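N-terminal cyanobactin protease (PDB 4H6W) probably acts as a subtilisin-like serine endopeptidase, this chain being the N-terminal protease domain of a longer cyanobactin maturation enzyme. Local coordinates at residues R109-E112 with Q113-N117. Residues are numbered along the deposited sequence; the frame is centred on the assembly and turned at random.
Sequences RAIE and QAVNN
V115 and I111 meet one helical turn apart on the buried side of helix 104-116, CG2 of I111 lying 4.4 Å from CG2 of V115. With CG1 anti to its own backbone N (chi1 173°), V115 CG2 also comes within 3.4 Å of I111 O. On the exposed side, E112 and N116 have the same i to i+4 spacing: CG of E112 is 3.8 Å from N116 ND2, and the carboxylate and amide planes differ by 28°. N116 ND2 is also 3.3 Å from E112 O, but the geometry does not support a bond; the E112 carbonyl takes the backbone N-H of N116. Four successive i+4 backbone bonds set this spacing, the shortest from A114 N to A110 O (2.8 Å). Where N117 leaves helical geometry, its ND2 reaches back to Q113 O (2.7 Å, N-H...O 165°), which also takes a weak bond from N117 N. Helix 104-116 is the beta-alpha-beta crossover from strand 88-91 to strand 121-124 in the subtilisin-like fold, lying over strand 24-28 between them: A110 and I111 touch L28, A114 touches A26, I122 meets I111, A114 and V115, and helix 137-148 flanks I111 and V115.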
ATOM      1  N   ARG A 109       8.049   6.214  14.923  1.00 35.23           N
ATOM      2  CA  ARG A 109       7.075   6.590  15.946  1.00 37.60           C
ATOM      3  C   ARG A 109       5.660   6.387  15.425  1.00 37.05           C
ATOM      4  O   ARG A 109       4.793   5.888  16.142  1.00 38.56           O
ATOM      5  CB  ARG A 109       7.250   8.043  16.391  1.00 44.09           C
ATOM      6  CG  ARG A 109       8.439   8.312  17.300  1.00 51.17           C
ATOM      7  CD  ARG A 109       8.104   9.443  18.256  1.00 60.32           C
ATOM      8  NE  ARG A 109       9.295  10.055  18.837  1.00 68.59           N
ATOM      9  CZ  ARG A 109       9.959  11.080  18.300  1.00 74.09           C
ATOM     10  NH1 ARG A 109       9.560  11.620  17.150  1.00 73.64           N
ATOM     11  NH2 ARG A 109      11.031  11.566  18.918  1.00 78.74           N
ATOM     12  N   ALA A 110       5.430   6.765  14.168  1.00 33.57           N
ATOM     13  CA  ALA A 110       4.121   6.620  13.570  1.00 31.17           C
ATOM     14  C   ALA A 110       3.757   5.134  13.467  1.00 31.78           C
ATOM     15  O   ALA A 110       2.642   4.735  13.834  1.00 30.68           O
ATOM     16  CB  ALA A 110       4.068   7.311  12.221  1.00 28.05           C
ATOM     17  N   ILE A 111       4.700   4.311  13.009  1.00 31.03           N
ATOM     18  CA  ILE A 111       4.450   2.868  12.925  1.00 33.35           C
ATOM     19  C   ILE A 111       4.076   2.338  14.310  1.00 34.04           C
ATOM     20  O   ILE A 111       3.059   1.663  14.463  1.00 32.56           O
ATOM     21  CB  ILE A 111       5.646   2.082  12.340  1.00 32.95           C
ATOM     22  CG1 ILE A 111       5.924   2.525  10.915  1.00 33.45           C
ATOM     23  CG2 ILE A 111       5.368   0.586  12.343  1.00 34.26           C
ATOM     24  CD1 ILE A 111       7.297   2.147  10.424  1.00 33.76           C
ATOM     25  N   GLU A 112       4.880   2.688  15.314  1.00 37.49           N
ATOM     26  CA  GLU A 112       4.618   2.272  16.688  1.00 39.48           C
ATOM     27  C   GLU A 112       3.198   2.649  17.115  1.00 36.98           C
ATOM     28  O   GLU A 112       2.489   1.856  17.738  1.00 36.22           O
ATOM     29  CB  GLU A 112       5.651   2.853  17.654  1.00 42.54           C
ATOM     30  CG  GLU A 112       5.469   2.386  19.102  1.00 48.87           C
ATOM     31  CD  GLU A 112       6.476   3.010  20.064  1.00 51.75           C
ATOM     32  OE1 GLU A 112       6.456   4.253  20.231  1.00 52.22           O
ATOM     33  OE2 GLU A 112       7.283   2.257  20.656  1.00 52.05           O
ATOM     34  N   GLN A 113       2.785   3.854  16.757  1.00 36.51           N
ATOM     35  CA  GLN A 113       1.462   4.330  17.127  1.00 38.48           C
ATOM     36  C   GLN A 113       0.365   3.579  16.364  1.00 38.46           C
ATOM     37  O   GLN A 113      -0.659   3.193  16.957  1.00 38.06           O
ATOM     38  CB  GLN A 113       1.347   5.834  16.920  1.00 38.71           C
ATOM     39  CG  GLN A 113       0.175   6.431  17.667  1.00 42.81           C
ATOM     40  CD  GLN A 113       0.074   7.934  17.503  1.00 45.42           C
ATOM     41  OE1 GLN A 113       0.698   8.516  16.606  1.00 45.35           O
ATOM     42  NE2 GLN A 113      -0.719   8.580  18.377  1.00 44.03           N
ATOM     43  N   ALA A 114       0.599   3.352  15.068  1.00 36.51           N
ATOM     44  CA  ALA A 114      -0.325   2.578  14.236  1.00 34.57           C
ATOM     45  C   ALA A 114      -0.544   1.193  14.831  1.00 34.17           C
ATOM     46  O   ALA A 114      -1.678   0.722  14.919  1.00 34.53           O
ATOM     47  CB  ALA A 114       0.186   2.474  12.810  1.00 33.23           C
ATOM     48  N   VAL A 115       0.537   0.551  15.266  1.00 33.85           N
ATOM     49  CA  VAL A 115       0.430  -0.779  15.864  1.00 34.43           C
ATOM     50  C   VAL A 115      -0.383  -0.773  17.167  1.00 34.80           C
ATOM     51  O   VAL A 115      -1.303  -1.571  17.331  1.00 34.53           O
ATOM     52  CB  VAL A 115       1.814  -1.418  16.079  1.00 34.14           C
ATOM     53  CG1 VAL A 115       1.680  -2.730  16.847  1.00 34.74           C
ATOM     54  CG2 VAL A 115       2.485  -1.663  14.736  1.00 33.25           C
ATOM     55  N   ASN A 116      -0.069   0.148  18.073  1.00 35.06           N
ATOM     56  CA  ASN A 116      -0.766   0.197  19.360  1.00 37.38           C
ATOM     57  C   ASN A 116      -2.244   0.588  19.247  1.00 38.21           C
ATOM     58  O   ASN A 116      -3.012   0.392  20.180  1.00 38.46           O
ATOM     59  CB  ASN A 116      -0.015   1.092  20.355  1.00 36.87           C
ATOM     60  CG  ASN A 116       1.421   0.624  20.603  1.00 38.36           C
ATOM     61  OD1 ASN A 116       1.759  -0.556  20.452  1.00 37.98           O
ATOM     62  ND2 ASN A 116       2.274   1.558  20.978  1.00 39.51           N
ATOM     63  N   ASN A 117      -2.639   1.140  18.101  1.00 38.41           N
ATOM     64  CA  ASN A 117      -4.034   1.503  17.874  1.00 38.20           C
ATOM     65  C   ASN A 117      -4.796   0.468  17.027  1.00 39.11           C
ATOM     66  O   ASN A 117      -5.913   0.721  16.556  1.00 38.15           O
ATOM     67  CB  ASN A 117      -4.131   2.925  17.307  1.00 38.58           C
ATOM     68  CG  ASN A 117      -3.814   3.990  18.361  1.00 40.73           C
ATOM     69  OD1 ASN A 117      -4.730   4.576  18.957  1.00 38.59           O
ATOM     70  ND2 ASN A 117      -2.517   4.222  18.619  1.00 36.33           N
TER